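Local coordinates for protein carboxypeptidase A (Helicoverpa armigera, PDB 1JQG) that probably removes residues from the C-terminal end of peptides as a zinc-dependent metallocarboxypeptidase of the M14 family, here in its proenzyme form, at residues A[118-121]-A[125-128]; A[177-182]-A[186-191]; A[191-196]-A[408-413]; A[252-257]-A[304-309]. All blocks are in the same frame, centred on the assembly; numbering follows the deposited sequence.

The four contacts run from the rim of the enzyme domain to its zinc ion. Contact 1 comes first in the chain, at the start of helix 124-137, about 12 Å from contact 2 and about 21 Å from contact 4 between centres. Contacts 2 and 3 share helix 187-200 and meet at Thr-191, one joining that helix to the end of strand 173-178, the other to helix 402-421. Contact 4 lies within the chain loop that contact 3 closes. Contacts 2 and 4, their centres about 10 Å apart, use the neighbouring strands 173-178 and 299-307 of the mixed sheet, and each supplies one histidine to the zinc ion. The metal site is thus built where these strands end, while contacts 1 and 3 join helices and a loop farther out.

Contact 1: A[118-121]-A[125-128]; sequences FDKI and EEVD
At the N-terminus of helix 124-137, Glu-126 meets Lys-120 of the loop that leads into the helix, and the pair forms a salt bridge near the protein surface. The side chains come from opposite directions. Lys-120 NZ stands 3.2 Å from Glu-126 OE1, on its syn side and 16° out of the carboxylate plane. OE2 is only slightly farther from NZ, at 3.4 Å, which places the ammonium group across the mouth of the carboxylate. The last torsion of Lys-120 is bent (chi4 89°) and turns NZ toward the glutamate, while Glu-126 is extended beyond CG (chi2 180°) and carries its carboxylate out to the loop. A second link is indirect: water 1 donates to Glu-126 OE2 at 2.8 Å and to Ile-121 O at 3.0 Å, bridging two oxygens that lie 4.4 Å apart. The backbones stay well apart (Ile-121 CA to Glu-126 CA, 9.8 Å); the salt bridge and a water reaching the carbonyl of Ile-121 link the segments, with no direct backbone-to-backbone bond. Glu-126 OE2 has a further donor, the backbone N of Ser-123. Were Glu-126 an alanine, Lys-120 would probably lose its counter-charge across this contact, the backbone N of Ser-123 this acceptor, and water 1 one of its two acceptors. The lysine side chain also touches Ala-106 of helix 92-108, which ties the link to the helix preceding the loop. With Ser-123 just ahead of helix 124-137, the bond from its N to the glutamate three residues on is the side-chain-to-backbone half of a capping box, a typical helix N-terminus.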
loop_
_atom_site.group_PDB
_atom_site.type_symbol
_atom_site.label_atom_id
_atom_site.label_comp_id
_atom_site.label_asym_id
_atom_site.label_seq_id
_atom_site.Cartn_x
_atom_site.Cartn_y
_atom_site.Cartn_z
ATOM N N PHE A 118 -18.465 0.103 -6.237
ATOM C CA PHE A 118 -17.123 0.248 -6.783
ATOM C C PHE A 118 -17.074 1.321 -7.876
ATOM O O PHE A 118 -16.305 1.243 -8.831
ATOM C CB PHE A 118 -16.583 -1.075 -7.297
ATOM C CG PHE A 118 -16.595 -2.162 -6.267
ATOM C CD1 PHE A 118 -17.626 -3.059 -6.136
ATOM C CD2 PHE A 118 -15.502 -2.232 -5.395
ATOM C CE1 PHE A 118 -17.584 -4.033 -5.149
ATOM C CE2 PHE A 118 -15.455 -3.203 -4.413
ATOM C CZ PHE A 118 -16.496 -4.101 -4.292
ATOM N N ASP A 119 -17.828 2.414 -7.663
ATOM C CA ASP A 119 -17.809 3.525 -8.615
ATOM C C ASP A 119 -17.375 4.849 -7.975
ATOM O O ASP A 119 -17.502 5.950 -8.547
ATOM C CB ASP A 119 -19.182 3.668 -9.270
ATOM C CG ASP A 119 -20.269 3.992 -8.251
ATOM O OD1 ASP A 119 -21.334 4.413 -8.709
ATOM O OD2 ASP A 119 -20.072 3.836 -7.023
ATOM N N LYS A 120 -16.836 4.769 -6.748
ATOM C CA LYS A 120 -16.289 5.953 -6.109
ATOM C C LYS A 120 -15.345 5.612 -4.970
ATOM O O LYS A 120 -15.297 4.461 -4.569
ATOM C CB LYS A 120 -17.411 6.869 -5.600
ATOM C CG LYS A 120 -18.191 6.311 -4.393
ATOM C CD LYS A 120 -19.102 7.397 -3.851
ATOM C CE LYS A 120 -19.668 7.025 -2.492
ATOM N NZ LYS A 120 -18.708 7.501 -1.431
ATOM N N ILE A 121 -14.623 6.589 -4.446
ATOM C CA ILE A 121 -13.673 6.396 -3.364
ATOM C C ILE A 121 -14.459 6.677 -2.074
ATOM O O ILE A 121 -15.171 7.678 -1.954
ATOM C CB ILE A 121 -12.450 7.315 -3.468
ATOM C CG1 ILE A 121 -11.611 7.049 -4.733
ATOM C CG2 ILE A 121 -11.477 7.247 -2.312
ATOM C CD1 ILE A 121 -11.159 5.615 -4.866
ATOM N N GLU A 125 -14.710 7.270 7.428
ATOM C CA GLU A 125 -15.987 7.188 8.140
ATOM C C GLU A 125 -16.938 6.204 7.467
ATOM O O GLU A 125 -17.600 5.474 8.181
ATOM C CB GLU A 125 -16.640 8.570 8.232
ATOM C CG GLU A 125 -15.869 9.610 8.999
ATOM C CD GLU A 125 -14.645 10.177 8.295
ATOM O OE1 GLU A 125 -14.582 10.012 7.051
ATOM O OE2 GLU A 125 -13.778 10.771 8.989
ATOM N N GLU A 126 -17.006 6.226 6.125
ATOM C CA GLU A 126 -17.887 5.363 5.376
ATOM C C GLU A 126 -17.461 3.904 5.478
ATOM O O GLU A 126 -18.278 3.019 5.648
ATOM C CB GLU A 126 -18.010 5.742 3.887
ATOM C CG GLU A 126 -18.400 7.204 3.679
ATOM C CD GLU A 126 -18.512 7.574 2.221
ATOM O OE1 GLU A 126 -19.581 7.281 1.629
ATOM O OE2 GLU A 126 -17.539 8.141 1.681
ATOM N N VAL A 127 -16.160 3.650 5.504
ATOM C CA VAL A 127 -15.604 2.296 5.639
ATOM C C VAL A 127 -15.836 1.781 7.050
ATOM O O VAL A 127 -16.224 0.665 7.293
ATOM C CB VAL A 127 -14.116 2.217 5.284
ATOM C CG1 VAL A 127 -13.561 0.812 5.548
ATOM C CG2 VAL A 127 -13.890 2.595 3.833
ATOM N N ASP A 128 -15.643 2.660 8.026
ATOM C CA ASP A 128 -15.842 2.333 9.432
ATOM C C ASP A 128 -17.289 1.944 9.695
ATOM O O ASP A 128 -17.611 1.026 10.461
ATOM C CB ASP A 128 -15.463 3.528 10.300
ATOM C CG ASP A 128 -15.547 3.221 11.767
ATOM O OD1 ASP A 128 -16.610 3.594 12.287
ATOM O OD2 ASP A 128 -14.588 2.634 12.333
HETATM O O HOH W 1 -16.245 9.856 -0.154
#

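Contact 2: A[177-182]-A[186-191]; sequences QSLLHC and VTLPAT. With ZN (zinc ion), chain B.
Ser-178, Leu-179, Thr-187, Leu-188 and Thr-191 form the tightly packed part of this contact, all of them buried. Leu-179 lies across the first turn of helix 187-200, its CD1 3.9 Å from Leu-188 CB and its CD2 3.4 Å from Thr-187 OG1. That hydroxyl also accepts a weak bond from Leu-179 N, 3.2 Å long and bent to 133°; its other partner is the backbone O of Glu-184. The first torsion of Thr-187 (chi1 63°) sets OG1 between its own N and carbonyl carbon, facing the turn that leaves the strand. Ser-178 CB sits 3.4 Å from Thr-187 O, while Ser-178 OG comes within 3.1 Å of Thr-191 CG2 and bonds to Pro-217 O. The elements joined are the strand and helix of a beta-alpha-beta unit, in which helix 187-200 links the parallel neighbours 173-178 and 212-216. Beyond Leu-179 the segments diverge. His-181, still buried, turns away from 186-191; its ND1 binds the zinc ion at 2.2 Å, beside Glu-184 in the HxxE motif of the family, and His-306 and water 2 complete the coordination. At the start of 186-191, by contrast, Val-186 points away from 177-182 and is partly exposed.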
loop_
_atom_site.group_PDB
_atom_site.type_symbol
_atom_site.label_atom_id
_atom_site.label_comp_id
_atom_site.label_asym_id
_atom_site.label_seq_id
_atom_site.Cartn_x
_atom_site.Cartn_y
_atom_site.Cartn_z
ATOM N N GLN A 177 -4.195 -6.318 4.158
ATOM C CA GLN A 177 -4.322 -4.927 4.616
ATOM C C GLN A 177 -4.034 -3.914 3.524
ATOM O O GLN A 177 -3.315 -4.175 2.602
ATOM C CB GLN A 177 -3.388 -4.580 5.782
ATOM C CG GLN A 177 -1.911 -4.820 5.486
ATOM C CD GLN A 177 -1.022 -4.488 6.665
ATOM O OE1 GLN A 177 -1.271 -5.054 7.728
ATOM N NE2 GLN A 177 -0.040 -3.601 6.468
ATOM N N SER A 178 -4.532 -2.705 3.682
ATOM C CA SER A 178 -4.346 -1.638 2.737
ATOM C C SER A 178 -4.331 -0.273 3.423
ATOM O O SER A 178 -4.607 -0.185 4.599
ATOM C CB SER A 178 -5.411 -1.671 1.608
ATOM O OG SER A 178 -6.724 -1.452 2.076
ATOM N N LEU A 179 -3.914 0.744 2.663
ATOM C CA LEU A 179 -3.875 2.112 3.142
ATOM C C LEU A 179 -2.879 2.376 4.259
ATOM O O LEU A 179 -2.990 3.331 4.986
ATOM C CB LEU A 179 -5.274 2.600 3.506
ATOM C CG LEU A 179 -6.223 2.915 2.328
ATOM C CD1 LEU A 179 -7.554 3.478 2.797
ATOM C CD2 LEU A 179 -5.644 3.861 1.286
ATOM N N LEU A 180 -1.803 1.620 4.330
ATOM C CA LEU A 180 -0.707 1.842 5.251
ATOM C C LEU A 180 -0.057 3.197 4.903
ATOM O O LEU A 180 0.264 3.990 5.793
ATOM C CB LEU A 180 0.278 0.679 5.219
ATOM C CG LEU A 180 1.322 0.618 6.338
ATOM C CD1 LEU A 180 0.633 0.471 7.658
ATOM C CD2 LEU A 180 2.373 -0.464 6.168
ATOM N N HIS A 181 0.140 3.434 3.616
ATOM C CA HIS A 181 0.537 4.703 3.055
ATOM C C HIS A 181 -0.739 5.366 2.531
ATOM O O HIS A 181 -1.291 5.094 1.441
ATOM C CB HIS A 181 1.546 4.501 1.943
ATOM C CG HIS A 181 2.917 4.181 2.419
ATOM N ND1 HIS A 181 3.820 3.420 1.795
ATOM C CD2 HIS A 181 3.638 4.521 3.515
ATOM C CE1 HIS A 181 4.991 3.217 2.292
ATOM N NE2 HIS A 181 4.879 3.926 3.409
ATOM N N CYS A 182 -1.287 6.288 3.312
ATOM C CA CYS A 182 -2.558 6.916 3.065
ATOM C C CYS A 182 -2.827 7.524 1.725
ATOM O O CYS A 182 -3.999 7.621 1.337
ATOM C CB CYS A 182 -2.718 7.872 4.228
ATOM S SG CYS A 182 -1.407 9.045 4.540
ATOM N N VAL A 186 -6.006 3.770 -4.386
ATOM C CA VAL A 186 -6.399 2.610 -5.163
ATOM C C VAL A 186 -6.252 1.283 -4.409
ATOM O O VAL A 186 -6.754 0.261 -4.881
ATOM C CB VAL A 186 -5.647 2.594 -6.512
ATOM C CG1 VAL A 186 -4.186 2.160 -6.436
ATOM C CG2 VAL A 186 -6.408 1.722 -7.512
ATOM N N THR A 187 -5.623 1.265 -3.222
ATOM C CA THR A 187 -5.459 0.053 -2.449
ATOM C C THR A 187 -6.729 -0.359 -1.713
ATOM O O THR A 187 -6.916 -1.591 -1.451
ATOM C CB THR A 187 -4.305 0.130 -1.445
ATOM O OG1 THR A 187 -4.539 1.141 -0.458
ATOM C CG2 THR A 187 -3.013 0.389 -2.201
ATOM N N LEU A 188 -7.571 0.602 -1.348
ATOM C CA LEU A 188 -8.797 0.363 -0.607
ATOM C C LEU A 188 -9.829 -0.420 -1.384
ATOM O O LEU A 188 -10.309 -1.502 -0.989
ATOM C CB LEU A 188 -9.399 1.672 -0.074
ATOM C CG LEU A 188 -10.684 1.520 0.772
ATOM C CD1 LEU A 188 -10.513 0.682 2.045
ATOM C CD2 LEU A 188 -11.293 2.845 1.205
ATOM N N PRO A 189 -10.112 -0.056 -2.641
ATOM C CA PRO A 189 -10.995 -0.841 -3.495
ATOM C C PRO A 189 -10.623 -2.306 -3.549
ATOM O O PRO A 189 -11.422 -3.240 -3.750
ATOM C CB PRO A 189 -10.864 -0.142 -4.852
ATOM C CG PRO A 189 -10.528 1.280 -4.505
ATOM C CD PRO A 189 -9.595 1.153 -3.334
ATOM N N ALA A 190 -9.302 -2.598 -3.632
ATOM C CA ALA A 190 -8.827 -3.973 -3.726
ATOM C C ALA A 190 -9.208 -4.806 -2.513
ATOM O O ALA A 190 -9.737 -5.912 -2.584
ATOM C CB ALA A 190 -7.321 -3.979 -3.861
ATOM N N THR A 191 -9.004 -4.263 -1.316
ATOM C CA THR A 191 -9.327 -4.930 -0.066
ATOM C C THR A 191 -10.819 -4.957 0.181
ATOM O O THR A 191 -11.409 -5.778 0.884
ATOM C CB THR A 191 -8.573 -4.215 1.096
ATOM O OG1 THR A 191 -8.233 -5.071 2.179
ATOM C CG2 THR A 191 -9.327 -2.986 1.563
HETATM ZN ZN ZN B . 3.467 2.356 -0.145
HETATM O O HOH W 2 5.576 1.974 -1.319
#

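Contact 3: A[191-196]-A[408-413]; sequences TLYAIH and ETWEGI
Both segments are helical, and their backbones come nearest at Ala-194 and Trp-410, whose CA atoms are 6.4 Å apart. They belong to helices 187-200 and 402-421 of the alpha/beta carboxypeptidase fold, packed side by side on one face of the mixed sheet: Ala-194 and Ile-413 both touch Met-176 of strand 173-178. No hydrogen bond crosses between the segments, and the buried surface, 174 Å² summed over both sides, comes chiefly from three side chains. Trp-410 contributes the largest share, 75 Å², ahead of Ala-194 and Tyr-193. With its CG anti to the backbone N (chi1 177°), the indole reaches across to Ala-194, whose CA stands over one face of the six-membered ring in a CH-pi contact, 4.2 Å from the centroid and 25° off the normal. Tyr-193 approaches the other part of the indole; the tyrosine ring and the five-membered ring are oblique, with planes at 58°. Replacing the tryptophan by an alanine would probably open a gap between the helices, costing Ala-194 the ring against its CA and CB, and Tyr-193 its contacts with the indole CG and CD1. Tyr-193 CD2 rests 3.7 Å from Trp-410 CB, and Ala-194 CB lies 3.5 Å from Trp-410 CZ3.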
loop_
_atom_site.group_PDB
_atom_site.type_symbol
_atom_site.label_atom_id
_atom_site.label_comp_id
_atom_site.label_asym_id
_atom_site.label_seq_id
_atom_site.Cartn_x
_atom_site.Cartn_y
_atom_site.Cartn_z
ATOM N N THR A 191 -9.004 -4.263 -1.316
ATOM C CA THR A 191 -9.327 -4.930 -0.066
ATOM C C THR A 191 -10.819 -4.957 0.181
ATOM O O THR A 191 -11.409 -5.778 0.884
ATOM C CB THR A 191 -8.573 -4.215 1.096
ATOM O OG1 THR A 191 -8.233 -5.071 2.179
ATOM C CG2 THR A 191 -9.327 -2.986 1.563
ATOM N N LEU A 192 -11.554 -4.014 -0.394
ATOM C CA LEU A 192 -12.995 -3.916 -0.264
ATOM C C LEU A 192 -13.675 -4.938 -1.154
ATOM O O LEU A 192 -14.806 -5.429 -0.989
ATOM C CB LEU A 192 -13.422 -2.471 -0.629
ATOM C CG LEU A 192 -13.981 -1.566 0.491
ATOM C CD1 LEU A 192 -13.247 -1.757 1.779
ATOM C CD2 LEU A 192 -13.940 -0.126 0.025
ATOM N N TYR A 193 -13.014 -5.272 -2.266
ATOM C CA TYR A 193 -13.581 -6.233 -3.211
ATOM C C TYR A 193 -13.500 -7.607 -2.591
ATOM O O TYR A 193 -14.430 -8.405 -2.736
ATOM C CB TYR A 193 -12.836 -6.161 -4.551
ATOM C CG TYR A 193 -13.542 -6.836 -5.700
ATOM C CD1 TYR A 193 -14.439 -6.108 -6.491
ATOM C CD2 TYR A 193 -13.341 -8.165 -5.998
ATOM C CE1 TYR A 193 -15.104 -6.719 -7.555
ATOM C CE2 TYR A 193 -13.988 -8.763 -7.055
ATOM C CZ TYR A 193 -14.876 -8.044 -7.818
ATOM O OH TYR A 193 -15.505 -8.690 -8.851
ATOM N N ALA A 194 -12.390 -7.857 -1.885
ATOM C CA ALA A 194 -12.196 -9.126 -1.179
ATOM C C ALA A 194 -13.285 -9.412 -0.147
ATOM O O ALA A 194 -13.722 -10.545 0.112
ATOM C CB ALA A 194 -10.831 -9.166 -0.537
ATOM N N ILE A 195 -13.738 -8.382 0.566
ATOM C CA ILE A 195 -14.862 -8.466 1.491
ATOM C C ILE A 195 -16.146 -8.768 0.722
ATOM O O ILE A 195 -17.032 -9.496 1.202
ATOM C CB ILE A 195 -15.007 -7.137 2.267
ATOM C CG1 ILE A 195 -13.812 -6.940 3.205
ATOM C CG2 ILE A 195 -16.286 -7.102 3.056
ATOM C CD1 ILE A 195 -13.734 -5.610 3.928
ATOM N N HIS A 196 -16.271 -8.150 -0.479
ATOM C CA HIS A 196 -17.477 -8.278 -1.277
ATOM C C HIS A 196 -17.645 -9.699 -1.778
ATOM O O HIS A 196 -18.729 -10.268 -1.793
ATOM C CB HIS A 196 -17.490 -7.224 -2.382
ATOM C CG HIS A 196 -18.556 -7.394 -3.423
ATOM N ND1 HIS A 196 -18.420 -7.989 -4.664
ATOM C CD2 HIS A 196 -19.843 -7.003 -3.328
ATOM C CE1 HIS A 196 -19.581 -7.963 -5.290
ATOM N NE2 HIS A 196 -20.454 -7.380 -4.498
ATOM N N GLU A 408 -9.387 -7.271 -10.715
ATOM C CA GLU A 408 -8.046 -7.712 -11.156
ATOM C C GLU A 408 -7.177 -8.317 -10.057
ATOM O O GLU A 408 -6.659 -9.417 -10.149
ATOM C CB GLU A 408 -7.326 -6.453 -11.653
ATOM C CG GLU A 408 -6.059 -6.685 -12.430
ATOM C CD GLU A 408 -5.487 -5.361 -12.928
ATOM O OE1 GLU A 408 -4.348 -5.087 -12.543
ATOM O OE2 GLU A 408 -6.257 -4.737 -13.684
ATOM N N THR A 409 -7.062 -7.630 -8.907
ATOM C CA THR A 409 -6.271 -8.056 -7.780
ATOM C C THR A 409 -6.832 -9.295 -7.113
ATOM O O THR A 409 -6.091 -10.168 -6.652
ATOM C CB THR A 409 -6.146 -6.930 -6.722
ATOM O OG1 THR A 409 -5.784 -5.706 -7.378
ATOM C CG2 THR A 409 -5.085 -7.230 -5.667
ATOM N N TRP A 410 -8.161 -9.436 -7.138
ATOM C CA TRP A 410 -8.805 -10.549 -6.428
ATOM C C TRP A 410 -8.452 -11.869 -7.124
ATOM O O TRP A 410 -8.382 -12.942 -6.518
ATOM C CB TRP A 410 -10.307 -10.335 -6.326
ATOM C CG TRP A 410 -11.066 -11.459 -5.677
ATOM C CD1 TRP A 410 -12.074 -12.224 -6.209
ATOM C CD2 TRP A 410 -10.870 -11.915 -4.331
ATOM N NE1 TRP A 410 -12.508 -13.135 -5.262
ATOM C CE2 TRP A 410 -11.788 -12.960 -4.101
ATOM C CE3 TRP A 410 -10.019 -11.561 -3.299
ATOM C CZ2 TRP A 410 -11.878 -13.643 -2.891
ATOM C CZ3 TRP A 410 -10.077 -12.213 -2.080
ATOM C CH2 TRP A 410 -11.004 -13.234 -1.906
ATOM N N GLU A 411 -8.247 -11.805 -8.434
ATOM C CA GLU A 411 -7.760 -12.926 -9.214
ATOM C C GLU A 411 -6.433 -13.445 -8.673
ATOM O O GLU A 411 -6.182 -14.652 -8.693
ATOM C CB GLU A 411 -7.642 -12.575 -10.706
ATOM C CG GLU A 411 -8.920 -12.133 -11.373
ATOM C CD GLU A 411 -9.989 -13.227 -11.219
ATOM O OE1 GLU A 411 -9.619 -14.301 -11.746
ATOM O OE2 GLU A 411 -11.100 -13.058 -10.629
ATOM N N GLY A 412 -5.531 -12.522 -8.316
ATOM C CA GLY A 412 -4.214 -12.910 -7.810
ATOM C C GLY A 412 -4.269 -13.385 -6.367
ATOM O O GLY A 412 -3.607 -14.326 -5.965
ATOM N N ILE A 413 -5.098 -12.712 -5.578
ATOM C CA ILE A 413 -5.244 -13.014 -4.163
ATOM C C ILE A 413 -5.796 -14.417 -3.927
ATOM O O ILE A 413 -5.273 -15.118 -3.083
ATOM C CB ILE A 413 -6.101 -11.936 -3.449
ATOM C CG1 ILE A 413 -5.423 -10.578 -3.564
ATOM C CG2 ILE A 413 -6.329 -12.309 -1.985
ATOM C CD1 ILE A 413 -6.033 -9.378 -2.886
#

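Contact 4: A[252-257]-A[304-309]; sequences DLNRNF and DIHSFG. With ZN (zinc ion), chain B.
In the zinc site, the amide of Asn-254 meets His-306 and Asp-304 from the opposite direction. Asn-254 ND2 lies 3.4 Å from His-306 NE2, and the amide and ring planes are 23° apart. Both nitrogens are donors, so this is a close approach and no hydrogen bond. Asn-254 OD1 is 3.7 Å from Asp-304 OD2 and accepts from the backbone N of Ala-366; toward His-306 and Asp-304 the amide makes close approaches without a hydrogen bond. His-306 is gripped from two sides: ND1 binds the zinc ion at 2.4 Å, while NE2 donates to Asp-304 OD2 at 2.8 Å. The aspartate oxygen lies in the ring plane, but it is met from above its own carboxylate plane, 58° out. This His-carboxylate hydrogen bond is a second-shell arrangement that fixes the rotation of a metal-binding ring, and Asp-304 OD1 is held in turn by Gln-177 NE2. Asp-252 plays the matching part for the other ligand histidine: its OD2 accepts from His-181 NE2 and also closes an Asx turn, taking Asn-254 N at 3.1 Å with an angle of 151°. Glu-382, predicted to be the proton donor and acceptor, touches His-306.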
loop_
_atom_site.group_PDB
_atom_site.type_symbol
_atom_site.label_atom_id
_atom_site.label_comp_id
_atom_site.label_asym_id
_atom_site.label_seq_id
_atom_site.Cartn_x
_atom_site.Cartn_y
_atom_site.Cartn_z
ATOM N N ASP A 252 6.843 7.213 8.717
ATOM C CA ASP A 252 6.534 6.257 7.656
ATOM C C ASP A 252 6.290 4.889 8.314
ATOM O O ASP A 252 7.218 4.223 8.779
ATOM C CB ASP A 252 7.706 6.160 6.688
ATOM C CG ASP A 252 7.424 5.308 5.467
ATOM O OD1 ASP A 252 8.251 5.384 4.536
ATOM O OD2 ASP A 252 6.390 4.585 5.455
ATOM N N LEU A 253 5.009 4.495 8.317
ATOM C CA LEU A 253 4.651 3.223 8.993
ATOM C C LEU A 253 5.252 1.984 8.377
ATOM O O LEU A 253 5.437 0.952 9.007
ATOM C CB LEU A 253 3.135 3.079 9.042
ATOM C CG LEU A 253 2.366 4.103 9.871
ATOM C CD1 LEU A 253 0.861 3.876 9.720
ATOM C CD2 LEU A 253 2.778 4.011 11.358
ATOM N N ASN A 254 5.674 2.055 7.116
ATOM C CA ASN A 254 6.293 0.920 6.438
ATOM C C ASN A 254 7.778 0.881 6.718
ATOM O O ASN A 254 8.557 0.198 6.047
ATOM C CB ASN A 254 5.983 0.932 4.943
ATOM C CG ASN A 254 5.901 -0.498 4.381
ATOM O OD1 ASN A 254 5.724 -1.453 5.150
ATOM N ND2 ASN A 254 6.029 -0.689 3.077
ATOM N N ARG A 255 8.229 1.635 7.713
ATOM C CA ARG A 255 9.619 1.670 8.132
ATOM C C ARG A 255 9.658 1.555 9.671
ATOM O O ARG A 255 10.689 1.613 10.312
ATOM C CB ARG A 255 10.342 2.920 7.697
ATOM C CG ARG A 255 10.208 3.354 6.250
ATOM C CD ARG A 255 11.194 2.578 5.388
ATOM N NE ARG A 255 10.949 2.876 3.988
ATOM C CZ ARG A 255 11.897 3.118 3.100
ATOM N NH1 ARG A 255 13.176 3.093 3.472
ATOM N NH2 ARG A 255 11.527 3.390 1.849
ATOM N N ASN A 256 8.494 1.382 10.282
ATOM C CA ASN A 256 8.338 1.281 11.717
ATOM C C ASN A 256 8.165 -0.145 12.246
ATOM O O ASN A 256 7.869 -0.370 13.431
ATOM C CB ASN A 256 7.118 2.122 12.099
ATOM C CG ASN A 256 7.158 2.547 13.564
ATOM O OD1 ASN A 256 8.119 3.167 13.978
ATOM N ND2 ASN A 256 6.072 2.193 14.253
ATOM N N PHE A 257 8.410 -1.158 11.403
ATOM C CA PHE A 257 8.289 -2.563 11.855
ATOM C C PHE A 257 9.607 -3.147 12.304
ATOM O O PHE A 257 10.648 -2.656 11.924
ATOM C CB PHE A 257 7.675 -3.444 10.770
ATOM C CG PHE A 257 6.199 -3.211 10.563
ATOM C CD1 PHE A 257 5.731 -2.112 9.861
ATOM C CD2 PHE A 257 5.259 -4.080 11.118
ATOM C CE1 PHE A 257 4.379 -1.893 9.711
ATOM C CE2 PHE A 257 3.898 -3.887 10.971
ATOM C CZ PHE A 257 3.450 -2.781 10.245
ATOM N N ASP A 304 0.417 -7.113 2.138
ATOM C CA ASP A 304 0.425 -5.667 2.380
ATOM C C ASP A 304 0.233 -4.989 1.028
ATOM O O ASP A 304 1.178 -4.926 0.222
ATOM C CB ASP A 304 1.755 -5.259 3.027
ATOM C CG ASP A 304 1.780 -3.813 3.465
ATOM O OD1 ASP A 304 0.733 -3.144 3.515
ATOM O OD2 ASP A 304 2.892 -3.319 3.776
ATOM N N ILE A 305 -0.973 -4.514 0.784
ATOM C CA ILE A 305 -1.333 -3.931 -0.498
ATOM C C ILE A 305 -0.966 -2.466 -0.618
ATOM O O ILE A 305 -1.576 -1.589 -0.011
ATOM C CB ILE A 305 -2.833 -4.172 -0.838
ATOM C CG1 ILE A 305 -3.075 -5.711 -0.821
ATOM C CG2 ILE A 305 -3.220 -3.630 -2.202
ATOM C CD1 ILE A 305 -4.514 -6.134 -1.019
ATOM N N HIS A 306 -0.042 -2.179 -1.525
ATOM C CA HIS A 306 0.360 -0.832 -1.838
ATOM C C HIS A 306 0.077 -0.513 -3.318
ATOM O O HIS A 306 -0.406 -1.272 -4.117
ATOM C CB HIS A 306 1.880 -0.628 -1.621
ATOM C CG HIS A 306 2.279 -0.736 -0.188
ATOM N ND1 HIS A 306 2.528 0.325 0.613
ATOM C CD2 HIS A 306 2.466 -1.766 0.680
ATOM C CE1 HIS A 306 2.898 0.090 1.818
ATOM N NE2 HIS A 306 2.837 -1.226 1.889
ATOM N N SER A 307 0.355 0.746 -3.617
ATOM C CA SER A 307 0.307 1.362 -4.870
ATOM C C SER A 307 1.424 2.447 -5.043
ATOM O O SER A 307 1.955 2.901 -4.027
ATOM C CB SER A 307 -0.967 2.087 -5.325
ATOM O OG SER A 307 -1.084 3.381 -4.751
ATOM N N PHE A 308 2.472 2.379 -5.852
ATOM C CA PHE A 308 2.202 2.188 -7.268
ATOM C C PHE A 308 3.287 1.400 -8.000
ATOM O O PHE A 308 4.475 1.549 -7.574
ATOM C CB PHE A 308 1.561 3.323 -8.063
ATOM C CG PHE A 308 2.575 4.322 -8.517
ATOM C CD1 PHE A 308 3.222 4.110 -9.725
ATOM C CD2 PHE A 308 2.922 5.441 -7.788
ATOM C CE1 PHE A 308 4.178 4.981 -10.200
ATOM C CE2 PHE A 308 3.878 6.317 -8.247
ATOM C CZ PHE A 308 4.508 6.100 -9.459
ATOM N N GLY A 309 3.225 0.469 -8.989
ATOM C CA GLY A 309 4.294 -0.260 -9.609
ATOM C C GLY A 309 4.010 -1.490 -10.472
ATOM O O GLY A 309 4.820 -1.963 -11.290
HETATM ZN ZN ZN B . 3.467 2.356 -0.145
HETATM O O HOH W 2 5.576 1.974 -1.319
#